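Local coordinates for protein EchA1_1 (Mycobacterium avium subsp. paratuberculosis, PDB 3R9T) that probably catalyses the reversible hydration of 2-enoyl-CoA thioesters to (3S)-3-hydroxyacyl-CoA in fatty-acid metabolism, as a member of the enoyl-CoA hydratase/isomerase family, at residues 16-21 with 53-58; 47-52 with 99-104; 134-139 with 164-169; 155-160 with 180-185. One frame throughout, in Å; residues are numbered along the deposited sequence. Where two conformers were deposited one is given.

Contact 1 of 4, residues 16-21 with 53-58; sequences RGNVMV and EVRAVV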
# COMPACT_ATOMS: atom_id res chain seq x y z
N ARG B 16 5.29 -11.01 -31.53
CA ARG B 16 5.49 -12.43 -31.25
C ARG B 16 4.10 -12.98 -31.01
O ARG B 16 3.58 -12.88 -29.89
CB ARG B 16 6.33 -12.68 -29.99
CG ARG B 16 7.70 -12.04 -29.95
CD ARG B 16 8.67 -12.68 -30.90
NE ARG B 16 9.97 -12.01 -30.82
CZ ARG B 16 11.02 -12.43 -30.11
NH1 ARG B 16 12.14 -11.70 -30.12
NH2 ARG B 16 10.98 -13.55 -29.40
N GLY B 17 3.47 -13.52 -32.05
CA GLY B 17 2.09 -13.97 -31.94
C GLY B 17 1.18 -12.80 -31.58
O GLY B 17 1.17 -11.79 -32.28
N ASN B 18 0.45 -12.92 -30.46
CA ASN B 18 -0.46 -11.85 -30.00
C ASN B 18 0.14 -10.85 -29.01
O ASN B 18 -0.59 -10.06 -28.38
CB ASN B 18 -1.76 -12.43 -29.43
CG ASN B 18 -1.54 -13.33 -28.21
OD1 ASN B 18 -0.49 -13.31 -27.56
ND2 ASN B 18 -2.55 -14.13 -27.89
N VAL B 19 1.47 -10.88 -28.87
CA VAL B 19 2.20 -9.96 -28.00
C VAL B 19 2.98 -9.01 -28.88
O VAL B 19 3.68 -9.43 -29.80
CB VAL B 19 3.23 -10.68 -27.09
CG1 VAL B 19 3.97 -9.67 -26.18
CG2 VAL B 19 2.55 -11.74 -26.25
N MET B 20 2.86 -7.72 -28.61
CA MET B 20 3.74 -6.77 -29.23
C MET B 20 4.93 -6.59 -28.33
O MET B 20 4.77 -6.28 -27.14
CB MET B 20 3.06 -5.43 -29.43
CG MET B 20 3.98 -4.39 -30.01
SD MET B 20 3.24 -2.76 -30.06
CE MET B 20 2.26 -2.92 -31.57
N VAL B 21 6.11 -6.76 -28.90
CA VAL B 21 7.35 -6.51 -28.18
C VAL B 21 7.93 -5.18 -28.66
O VAL B 21 8.23 -5.01 -29.85
CB VAL B 21 8.36 -7.65 -28.41
CG1 VAL B 21 9.69 -7.34 -27.73
CG2 VAL B 21 7.80 -8.97 -27.92
N GLU B 53 -5.79 -7.70 -32.63
CA GLU B 53 -4.96 -8.91 -32.63
C GLU B 53 -3.86 -8.86 -31.55
O GLU B 53 -3.25 -9.89 -31.23
CB GLU B 53 -4.31 -9.14 -33.98
CG GLU B 53 -5.25 -9.56 -35.10
CD GLU B 53 -4.48 -9.96 -36.36
OE1 GLU B 53 -3.23 -9.93 -36.33
OE2 GLU B 53 -5.13 -10.29 -37.37
N VAL B 54 -3.59 -7.67 -31.01
CA VAL B 54 -2.63 -7.52 -29.90
C VAL B 54 -3.33 -7.71 -28.55
O VAL B 54 -4.30 -7.01 -28.23
CB VAL B 54 -1.94 -6.14 -29.96
CG1 VAL B 54 -1.03 -5.97 -28.76
CG2 VAL B 54 -1.15 -5.98 -31.27
N ARG B 55 -2.82 -8.64 -27.75
CA ARG B 55 -3.40 -8.99 -26.44
C ARG B 55 -2.54 -8.57 -25.24
O ARG B 55 -3.02 -8.59 -24.10
CB ARG B 55 -3.64 -10.50 -26.35
CG ARG B 55 -4.69 -11.04 -27.31
CD ARG B 55 -6.08 -10.47 -27.04
NE ARG B 55 -6.35 -10.54 -25.61
CZ ARG B 55 -6.78 -11.62 -24.94
NH1 ARG B 55 -7.11 -12.74 -25.56
NH2 ARG B 55 -6.93 -11.53 -23.62
N ALA B 56 -1.28 -8.25 -25.50
CA ALA B 56 -0.34 -7.85 -24.45
C ALA B 56 0.86 -7.15 -25.08
O ALA B 56 1.16 -7.33 -26.26
CB ALA B 56 0.14 -9.07 -23.65
N VAL B 57 1.53 -6.34 -24.27
CA VAL B 57 2.70 -5.62 -24.68
C VAL B 57 3.84 -5.89 -23.73
O VAL B 57 3.65 -5.83 -22.51
CB VAL B 57 2.41 -4.12 -24.66
CG1 VAL B 57 3.68 -3.30 -24.93
CG2 VAL B 57 1.31 -3.81 -25.67
N VAL B 58 5.01 -6.19 -24.30
CA VAL B 58 6.27 -6.28 -23.55
C VAL B 58 7.22 -5.16 -23.99
O VAL B 58 7.41 -4.94 -25.20
CB VAL B 58 6.96 -7.64 -23.77
CG1 VAL B 58 8.35 -7.67 -23.13
CG2 VAL B 58 6.12 -8.76 -23.19
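N18 meets R55 where two parallel neighbours of the central sheet, strands 19-24 and 56-61, begin side by side; helix 35-50 connects them, making a beta-alpha-beta unit of the crotonase fold. R16 to V19 form a type II' turn, and N18, its third residue, presents its carbonyl to the second segment. N18 O accepts R55 N at 2.7 Å in a nearly straight bond (173° at the hydrogen), and also a weak one from A56 N. Beyond this entry the pairing is regular: M20 N donates to A56 O and M20 O accepts V58 N, each at 2.9 Å.

The side chain of N18 can be followed outward across the root of R55. Its CB lies 3.5 Å from E53 O. With chi1 at 61°, CG is held between the backbone N and the carbonyl carbon, and it rests on R55 CB and CG. ND2, at the end, stops 3.8 Å from R55 CG, so the amide touches the aliphatic root of the arginine. The guanidinium itself is carried away by bends at chi2 and chi3 and is bonded to N206 O.

V19 and A56 point to the same face of the sheet as V21 and V58, and T204 of helix 192-204 touches A56 there. M20 and V57 point to the other face, where helix 35-50 packs with A44, E47 and A48; M20 CB also approaches V54 CG1 at 4.2 Å. On the first face V19 CG1, beside its own carbonyl carbon, reaches diagonally past A56 to V58 CG2, 3.8 Å away.

Contact 2 of 4, residues 47-52 with 99-104; sequences EAQHDP and FIDKPT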
# COMPACT_ATOMS: atom_id res chain seq x y z
N GLU B 47 -0.69 1.73 -31.24
CA GLU B 47 -1.02 0.69 -32.22
C GLU B 47 -1.51 -0.55 -31.50
O GLU B 47 -2.49 -1.17 -31.90
CB GLU B 47 0.21 0.35 -33.09
CG GLU B 47 0.08 -0.90 -33.99
CD GLU B 47 -1.09 -0.83 -34.98
OE1 GLU B 47 -0.83 -0.75 -36.19
OE2 GLU B 47 -2.27 -0.88 -34.55
N ALA B 48 -0.85 -0.87 -30.39
CA ALA B 48 -1.23 -2.03 -29.59
C ALA B 48 -2.65 -1.85 -29.07
O ALA B 48 -3.45 -2.80 -29.08
CB ALA B 48 -0.24 -2.22 -28.43
N GLN B 49 -2.97 -0.64 -28.62
CA GLN B 49 -4.29 -0.35 -28.08
C GLN B 49 -5.34 -0.61 -29.16
O GLN B 49 -6.41 -1.11 -28.86
CB GLN B 49 -4.39 1.09 -27.61
CG GLN B 49 -5.76 1.51 -27.09
CD GLN B 49 -6.18 0.64 -25.92
OE1 GLN B 49 -5.92 0.99 -24.78
NE2 GLN B 49 -6.79 -0.50 -26.21
N HIS B 50 -5.02 -0.28 -30.40
CA HIS B 50 -6.05 -0.26 -31.44
C HIS B 50 -6.16 -1.53 -32.26
O HIS B 50 -7.17 -1.75 -32.93
CB HIS B 50 -5.88 0.98 -32.30
CG HIS B 50 -6.21 2.22 -31.54
ND1 HIS B 50 -7.47 2.46 -31.04
CD2 HIS B 50 -5.43 3.23 -31.08
CE1 HIS B 50 -7.46 3.60 -30.36
NE2 HIS B 50 -6.24 4.08 -30.37
N ASP B 51 -5.13 -2.36 -32.20
CA ASP B 51 -5.11 -3.60 -32.95
C ASP B 51 -5.73 -4.70 -32.08
O ASP B 51 -5.12 -5.13 -31.09
CB ASP B 51 -3.66 -3.92 -33.36
CG ASP B 51 -3.54 -5.17 -34.22
OD1 ASP B 51 -4.53 -5.91 -34.35
OD2 ASP B 51 -2.44 -5.40 -34.76
N PRO B 52 -6.94 -5.16 -32.43
CA PRO B 52 -7.48 -6.22 -31.57
C PRO B 52 -6.74 -7.56 -31.71
O PRO B 52 -7.03 -8.49 -30.96
CB PRO B 52 -8.94 -6.34 -32.03
CG PRO B 52 -8.95 -5.86 -33.44
CD PRO B 52 -7.67 -5.08 -33.71
N PHE B 99 -1.91 5.37 -20.59
CA PHE B 99 -2.72 4.23 -20.23
C PHE B 99 -3.26 3.56 -21.49
O PHE B 99 -3.85 4.21 -22.38
CB PHE B 99 -3.91 4.63 -19.35
CG PHE B 99 -4.77 3.45 -18.98
CD1 PHE B 99 -4.44 2.65 -17.90
CD2 PHE B 99 -5.87 3.10 -19.77
CE1 PHE B 99 -5.20 1.52 -17.58
CE2 PHE B 99 -6.65 1.99 -19.45
CZ PHE B 99 -6.31 1.21 -18.36
N ILE B 100 -3.06 2.25 -21.54
CA ILE B 100 -3.73 1.36 -22.49
C ILE B 100 -4.42 0.22 -21.74
O ILE B 100 -4.00 -0.19 -20.66
CB ILE B 100 -2.77 0.83 -23.59
CG1 ILE B 100 -1.74 -0.17 -23.04
CG2 ILE B 100 -2.13 2.00 -24.35
CD1 ILE B 100 -1.05 -0.98 -24.16
N ASP B 101 -5.49 -0.28 -22.35
CA ASP B 101 -6.37 -1.35 -21.87
C ASP B 101 -5.72 -2.72 -21.77
O ASP B 101 -6.24 -3.66 -21.13
CB ASP B 101 -7.52 -1.52 -22.88
CG ASP B 101 -8.52 -0.40 -22.85
OD1 ASP B 101 -8.69 0.23 -21.78
OD2 ASP B 101 -9.15 -0.15 -23.89
N LYS B 102 -4.63 -2.87 -22.52
CA LYS B 102 -3.97 -4.16 -22.62
C LYS B 102 -2.80 -4.25 -21.65
O LYS B 102 -2.15 -3.25 -21.37
CB LYS B 102 -3.51 -4.37 -24.05
CG LYS B 102 -4.54 -3.84 -25.05
CD LYS B 102 -4.93 -4.81 -26.09
CE LYS B 102 -5.96 -4.22 -27.07
NZ LYS B 102 -5.58 -4.46 -28.47
N PRO B 103 -2.53 -5.44 -21.12
CA PRO B 103 -1.45 -5.59 -20.17
C PRO B 103 -0.08 -5.23 -20.73
O PRO B 103 0.24 -5.56 -21.89
CB PRO B 103 -1.51 -7.08 -19.79
CG PRO B 103 -2.19 -7.74 -20.97
CD PRO B 103 -3.20 -6.73 -21.40
N THR B 104 0.70 -4.55 -19.88
CA THR B 104 2.09 -4.20 -20.16
C THR B 104 3.05 -4.86 -19.18
O THR B 104 2.81 -4.87 -17.98
CB THR B 104 2.30 -2.67 -20.13
OG1 THR B 104 1.94 -2.15 -18.84
CG2 THR B 104 1.43 -1.98 -21.24
O HOH W 1 -8.16 -3.58 -29.41
O HOH W 2 -5.05 4.05 -24.83
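K102 reaches from the loop ahead of strand 104-108 to the C-terminal end of helix 35-50 in this crotonase fold, where its ammonium group caps backbone carbonyls of the last turn. K102 NZ donates to A48 O at 2.8 Å, meeting it almost end-on to the carbonyl, and weakly to Q49 O. V54 O, just ahead of strand 56-61, is a further acceptor. A water accepts from K102 NZ at 2.9 Å and donates to Q49 O, so that Q49 O is reached both by the weak bond and through the water. D51 O also lies close to NZ, though at an angle too poor for a bond. The positive charge at the negative end of a helix dipole is probably favourable, and bends at chi2 and chi4 of the lysine bring it there.

Q49 makes the second link. Its chain turns at chi2 (59°), bringing the amide to the loop, where OE1 accepts D101 N at 2.8 Å in a bond of 171° at the hydrogen. The donor lies tilted from the plane of the amide carbonyl. The same oxygen closes on the backbone of I100, with CA at 3.2 Å, while the D101 carboxylate lies beside the Q49 amide with their planes 70° apart.

Other polar groups are satisfied outside the pair: D51 bridges R15 and E53 N, and K215 donates to both I100 O and K102 O. Nearer the root of Q49 the apolar packing is lighter, I100 CG2 standing 4.1 Å from Q49 CB.

Contact 3 of 4, residues 134-139 with 164-169; sequences FGLPEV and RLLLTG. With BEZ (benzoic acid), chain E.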
# COMPACT_ATOMS: atom_id res chain seq x y z
N PHE B 134 17.81 -1.41 -9.94
CA PHE B 134 16.77 -0.39 -9.95
C PHE B 134 17.18 0.75 -9.04
O PHE B 134 18.14 0.61 -8.27
CB PHE B 134 15.45 -0.98 -9.46
CG PHE B 134 14.92 -2.05 -10.36
CD1 PHE B 134 14.10 -1.73 -11.43
CD2 PHE B 134 15.28 -3.37 -10.18
CE1 PHE B 134 13.63 -2.70 -12.31
CE2 PHE B 134 14.79 -4.36 -11.05
CZ PHE B 134 13.97 -4.03 -12.10
N GLY B 135 16.47 1.86 -9.13
CA GLY B 135 16.73 3.00 -8.23
C GLY B 135 16.29 4.31 -8.83
O GLY B 135 15.97 4.39 -10.02
N LEU B 136 16.28 5.34 -7.98
CA LEU B 136 15.91 6.71 -8.37
C LEU B 136 17.01 7.68 -7.91
O LEU B 136 16.85 8.39 -6.91
CB LEU B 136 14.56 7.13 -7.80
CG LEU B 136 13.36 6.27 -8.25
CD1 LEU B 136 12.13 6.64 -7.40
CD2 LEU B 136 13.11 6.41 -9.74
N PRO B 137 18.12 7.71 -8.64
CA PRO B 137 19.28 8.52 -8.27
C PRO B 137 19.18 10.00 -8.61
O PRO B 137 20.15 10.74 -8.40
CB PRO B 137 20.41 7.86 -9.08
CG PRO B 137 19.75 7.40 -10.31
CD PRO B 137 18.39 6.91 -9.86
N GLU B 138 18.02 10.44 -9.10
CA GLU B 138 17.84 11.83 -9.56
C GLU B 138 18.27 12.87 -8.53
O GLU B 138 18.82 13.93 -8.87
CB GLU B 138 16.37 12.07 -9.93
CG GLU B 138 15.91 11.38 -11.24
CD GLU B 138 15.38 9.97 -11.08
OE1 GLU B 138 15.62 9.36 -10.04
OE2 GLU B 138 14.72 9.47 -12.02
N VAL B 139 18.00 12.57 -7.26
CA VAL B 139 18.29 13.51 -6.18
C VAL B 139 19.79 13.76 -5.99
O VAL B 139 20.18 14.70 -5.29
CB VAL B 139 17.69 13.05 -4.84
CG1 VAL B 139 16.18 13.08 -4.90
CG2 VAL B 139 18.24 11.66 -4.42
N ARG B 164 13.23 5.56 1.69
CA ARG B 164 14.69 5.43 1.75
C ARG B 164 15.28 5.49 0.33
O ARG B 164 16.26 6.17 0.06
CB ARG B 164 15.14 4.13 2.43
CG ARG B 164 16.64 4.16 2.76
CD ARG B 164 17.20 2.83 3.15
NE ARG B 164 18.60 3.00 3.55
CZ ARG B 164 19.63 3.21 2.72
NH1 ARG B 164 19.48 3.23 1.40
NH2 ARG B 164 20.86 3.37 3.23
N LEU B 165 14.66 4.75 -0.59
CA LEU B 165 15.11 4.74 -1.97
C LEU B 165 15.03 6.16 -2.60
O LEU B 165 15.95 6.61 -3.29
CB LEU B 165 14.27 3.70 -2.72
CG LEU B 165 14.54 3.34 -4.17
CD1 LEU B 165 13.94 1.99 -4.53
CD2 LEU B 165 13.97 4.42 -5.05
N LEU B 166 13.94 6.86 -2.33
CA LEU B 166 13.68 8.16 -2.93
C LEU B 166 14.66 9.20 -2.41
O LEU B 166 15.20 9.99 -3.20
CB LEU B 166 12.25 8.59 -2.62
CG LEU B 166 11.76 9.91 -3.19
CD1 LEU B 166 11.80 9.86 -4.72
CD2 LEU B 166 10.35 10.27 -2.70
N LEU B 167 14.89 9.22 -1.10
CA LEU B 167 15.70 10.26 -0.46
C LEU B 167 17.20 10.00 -0.50
O LEU B 167 17.97 10.96 -0.54
CB LEU B 167 15.22 10.49 0.98
CG LEU B 167 13.75 10.86 1.12
CD1 LEU B 167 13.43 11.18 2.58
CD2 LEU B 167 13.35 12.03 0.22
N THR B 168 17.62 8.73 -0.47
CA THR B 168 19.05 8.41 -0.58
C THR B 168 19.52 8.38 -2.04
O THR B 168 20.68 8.70 -2.32
CB THR B 168 19.46 7.07 0.08
OG1 THR B 168 18.90 5.97 -0.65
CG2 THR B 168 19.01 7.00 1.53
N GLY B 169 18.64 7.98 -2.95
CA GLY B 169 19.02 7.82 -4.35
C GLY B 169 19.85 6.57 -4.60
O GLY B 169 20.42 6.40 -5.68
C BEZ E . 13.52 11.51 -14.47
O1 BEZ E . 12.39 11.04 -14.28
O2 BEZ E . 14.52 10.92 -14.04
C1 BEZ E . 13.63 12.77 -15.28
C2 BEZ E . 12.58 13.12 -16.12
C3 BEZ E . 12.67 14.28 -16.88
C4 BEZ E . 13.80 15.08 -16.79
C5 BEZ E . 14.85 14.72 -15.95
C6 BEZ E . 14.77 13.56 -15.19
O HOH W 3 17.14 5.14 -5.35
O HOH W 4 15.13 10.24 -5.96
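P137 and G169 bring their CA atoms within 4.0 Å of each other, an unusually close approach between the chain leaving strand 133-135 and the C-terminal end of helix 159-168 of the crotonase fold. G169 leaves the helix with positive phi, and having no side chain it lets the two backbones come this close: its CA makes a C-H...O contact with L136 O at 3.4 Å, and G169 O receives a longer, less straight one from P137 CA.

The conventional polar links between the two backbones run through water. One water accepts from L136 N and donates to L165 O, at 2.8 Å to each. A second donates to both L136 O and L166 O. Both polar atoms of L136 are thus served by water, as are two carbonyls of the last helical turn.

Leucines close the side of this wet seam. L165 was modelled in two conformers; in the one given, CG is anti to the backbone N (chi1 -175°) and CD2 lies against the flank of L136, a contact that may not hold in the other. V139 straddles the helix end, with both methyls near L166 O and CG2 touching G169 CA as well. The second subunit covers the outside: its N206 bonds L167 O and its S214 packs on V139.

E138, between P137 and V139, points instead into the ligand pocket, where E118 of helix 115-122 lies close by and A147 N hydrogen-bonds the benzoic acid. The chain of E138 is bent at chi2, and E138 OE2 stops 2.5 Å from O2 of benzoic acid.

Contact 4 of 4, residues 155-160 with 180-185; sequences EQLPRK and WGLINE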
# COMPACT_ATOMS: atom_id res chain seq x y z
N GLU B 155 3.66 4.13 -3.64
CA GLU B 155 2.44 3.39 -3.97
C GLU B 155 2.68 1.90 -4.22
O GLU B 155 1.74 1.09 -4.13
CB GLU B 155 1.79 4.01 -5.19
CG GLU B 155 1.21 5.36 -4.88
CD GLU B 155 0.62 6.08 -6.08
OE1 GLU B 155 0.82 5.62 -7.23
OE2 GLU B 155 -0.02 7.14 -5.87
N GLN B 156 3.91 1.54 -4.54
CA GLN B 156 4.23 0.18 -4.97
C GLN B 156 5.21 -0.56 -4.09
O GLN B 156 5.41 -1.76 -4.27
CB GLN B 156 4.71 0.21 -6.41
CG GLN B 156 3.70 0.87 -7.32
CD GLN B 156 4.02 0.72 -8.78
OE1 GLN B 156 4.74 -0.20 -9.18
NE2 GLN B 156 3.49 1.63 -9.60
N LEU B 157 5.83 0.15 -3.15
CA LEU B 157 6.74 -0.41 -2.17
C LEU B 157 6.26 0.05 -0.80
O LEU B 157 5.59 1.08 -0.71
CB LEU B 157 8.15 0.14 -2.40
CG LEU B 157 9.12 -0.51 -3.37
CD1 LEU B 157 10.42 0.27 -3.42
CD2 LEU B 157 9.43 -1.90 -2.91
N PRO B 158 6.59 -0.68 0.27
CA PRO B 158 6.24 -0.19 1.60
C PRO B 158 6.75 1.23 1.80
O PRO B 158 7.85 1.59 1.37
CB PRO B 158 6.96 -1.15 2.53
CG PRO B 158 7.01 -2.41 1.75
CD PRO B 158 7.28 -1.98 0.35
N ARG B 159 5.95 2.03 2.45
CA ARG B 159 6.25 3.44 2.56
C ARG B 159 7.68 3.73 3.01
O ARG B 159 8.37 4.51 2.36
CB ARG B 159 5.26 4.09 3.50
CG ARG B 159 5.70 5.41 4.06
CD ARG B 159 5.64 6.48 3.02
NE ARG B 159 4.27 6.84 2.69
CZ ARG B 159 3.93 7.81 1.85
NH1 ARG B 159 4.87 8.51 1.23
NH2 ARG B 159 2.65 8.07 1.62
N LYS B 160 8.12 3.16 4.12
CA LYS B 160 9.47 3.45 4.60
C LYS B 160 10.56 3.00 3.63
O LYS B 160 11.55 3.69 3.44
CB LYS B 160 9.71 2.83 5.99
CG LYS B 160 9.65 3.83 7.13
CD LYS B 160 8.31 4.50 7.26
CE LYS B 160 8.31 5.41 8.47
NZ LYS B 160 7.05 6.18 8.54
N TRP B 180 10.23 -7.08 -2.11
CA TRP B 180 9.34 -6.04 -1.59
C TRP B 180 8.01 -6.07 -2.34
O TRP B 180 7.02 -5.48 -1.90
CB TRP B 180 10.01 -4.66 -1.62
CG TRP B 180 11.08 -4.51 -0.55
CD1 TRP B 180 12.42 -4.24 -0.73
CD2 TRP B 180 10.89 -4.66 0.86
NE1 TRP B 180 13.06 -4.21 0.49
CE2 TRP B 180 12.15 -4.47 1.47
CE3 TRP B 180 9.79 -4.95 1.66
CZ2 TRP B 180 12.32 -4.55 2.85
CZ3 TRP B 180 9.96 -5.04 3.03
CH2 TRP B 180 11.21 -4.83 3.61
N GLY B 181 7.98 -6.78 -3.46
CA GLY B 181 6.74 -6.92 -4.26
C GLY B 181 6.66 -5.90 -5.37
O GLY B 181 5.64 -5.73 -6.05
N LEU B 182 7.77 -5.24 -5.59
CA LEU B 182 7.89 -4.27 -6.67
C LEU B 182 8.07 -4.76 -8.13
O LEU B 182 7.74 -4.05 -9.11
CB LEU B 182 9.11 -3.45 -6.36
CG LEU B 182 9.46 -2.42 -7.43
CD1 LEU B 182 8.31 -1.37 -7.53
CD2 LEU B 182 10.80 -1.75 -7.15
N ILE B 183 8.76 -5.87 -8.29
CA ILE B 183 8.78 -6.58 -9.56
C ILE B 183 8.20 -7.94 -9.23
O ILE B 183 8.09 -8.31 -8.04
CB ILE B 183 10.18 -6.66 -10.18
CG1 ILE B 183 11.11 -7.54 -9.34
CG2 ILE B 183 10.75 -5.24 -10.40
CD1 ILE B 183 12.44 -7.85 -10.05
N ASN B 184 7.85 -8.67 -10.27
CA ASN B 184 7.19 -9.97 -10.12
C ASN B 184 8.10 -11.17 -10.05
O ASN B 184 7.79 -12.13 -9.31
CB ASN B 184 6.20 -10.16 -11.26
CG ASN B 184 5.08 -9.15 -11.21
OD1 ASN B 184 5.15 -8.10 -11.85
ND2 ASN B 184 4.05 -9.44 -10.41
N GLU B 185 9.18 -11.13 -10.81
CA GLU B 185 10.04 -12.29 -10.92
C GLU B 185 11.45 -11.95 -11.39
O GLU B 185 11.67 -10.96 -12.09
CB GLU B 185 9.33 -13.33 -11.78
CG GLU B 185 9.58 -13.26 -13.20
CD GLU B 185 9.10 -14.51 -13.90
OE1 GLU B 185 8.75 -14.39 -15.07
OE2 GLU B 185 9.04 -15.61 -13.30
O HOH W 5 4.25 -3.38 -6.24
O HOH W 6 5.43 -3.56 -2.07
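P158 pushes the CG corner of its pyrrolidine ring against the six-membered part of the W180 indole, 3.8 Å from CE3, the two groups crossing at about a right angle. The proline is the N-cap of helix 159-168, and the tryptophan lies at the end of helix 174-180, so a bump at the start of one helix presses on the broad side chain that closes another. P158 CD continues the fit, 4.1 Å from the same CE3.

L157 forms the second bump. Its CG is anti to the carbonyl carbon and faces the turn that follows W180, 4.2 Å from L182 CB; the exact placement of its CD2 methyl is doubtful. L182 turns elsewhere: with CG anti to the backbone N (chi1 177°), its CD1 reaches Q156 CB at 4.1 Å, the two side chains crossing at about a right angle. The end of L157 thus lies against the root of L182, while the end of L182 lies against the root of Q156.

Backbone carbonyls face one another behind this apolar seam, and water fills the notch between them. Q156 O accepts from two waters at 2.8 Å each; one also donates to G181 O, the other to W180 O. G181, at positive phi in a Schellman motif, turns the chain here.

The buried Q156 amide is held at both ends, NE2 donating to L121 O of its own chain and OE1 accepting from K160 NZ of the third subunit, while R178 of the second subunit packs on W180. The contact therefore joins the break between helices 149-156 and 159-168, with A162 and L165 against L157, to the turn from helix 174-180 into strand 185-187.

How the contacts relate
Contacts 1 and 2 form one cluster, their centres 9 Å apart, at one end of the fold. Their segments alternate along the chain, and contact 2 uses helix 35-50, which connects the two strands of contact 1; V57 N probably pairs with P103 O, carrying the central sheet on to strand 104-108. Contacts 3 and 4 come later, likewise interleaved, with centres 14 Å apart. They share helix 159-168 and touch through F134 with I183 and L165 with L157. About 32 Å separates the centres of contacts 1 and 3, on opposite sides of the chain's centre. The first pair thus joins inner sheet strands to the helix and loop beside them; contact 3 adjoins the benzoic-acid pocket, and contacts 3 and 4 both touch the second subunit.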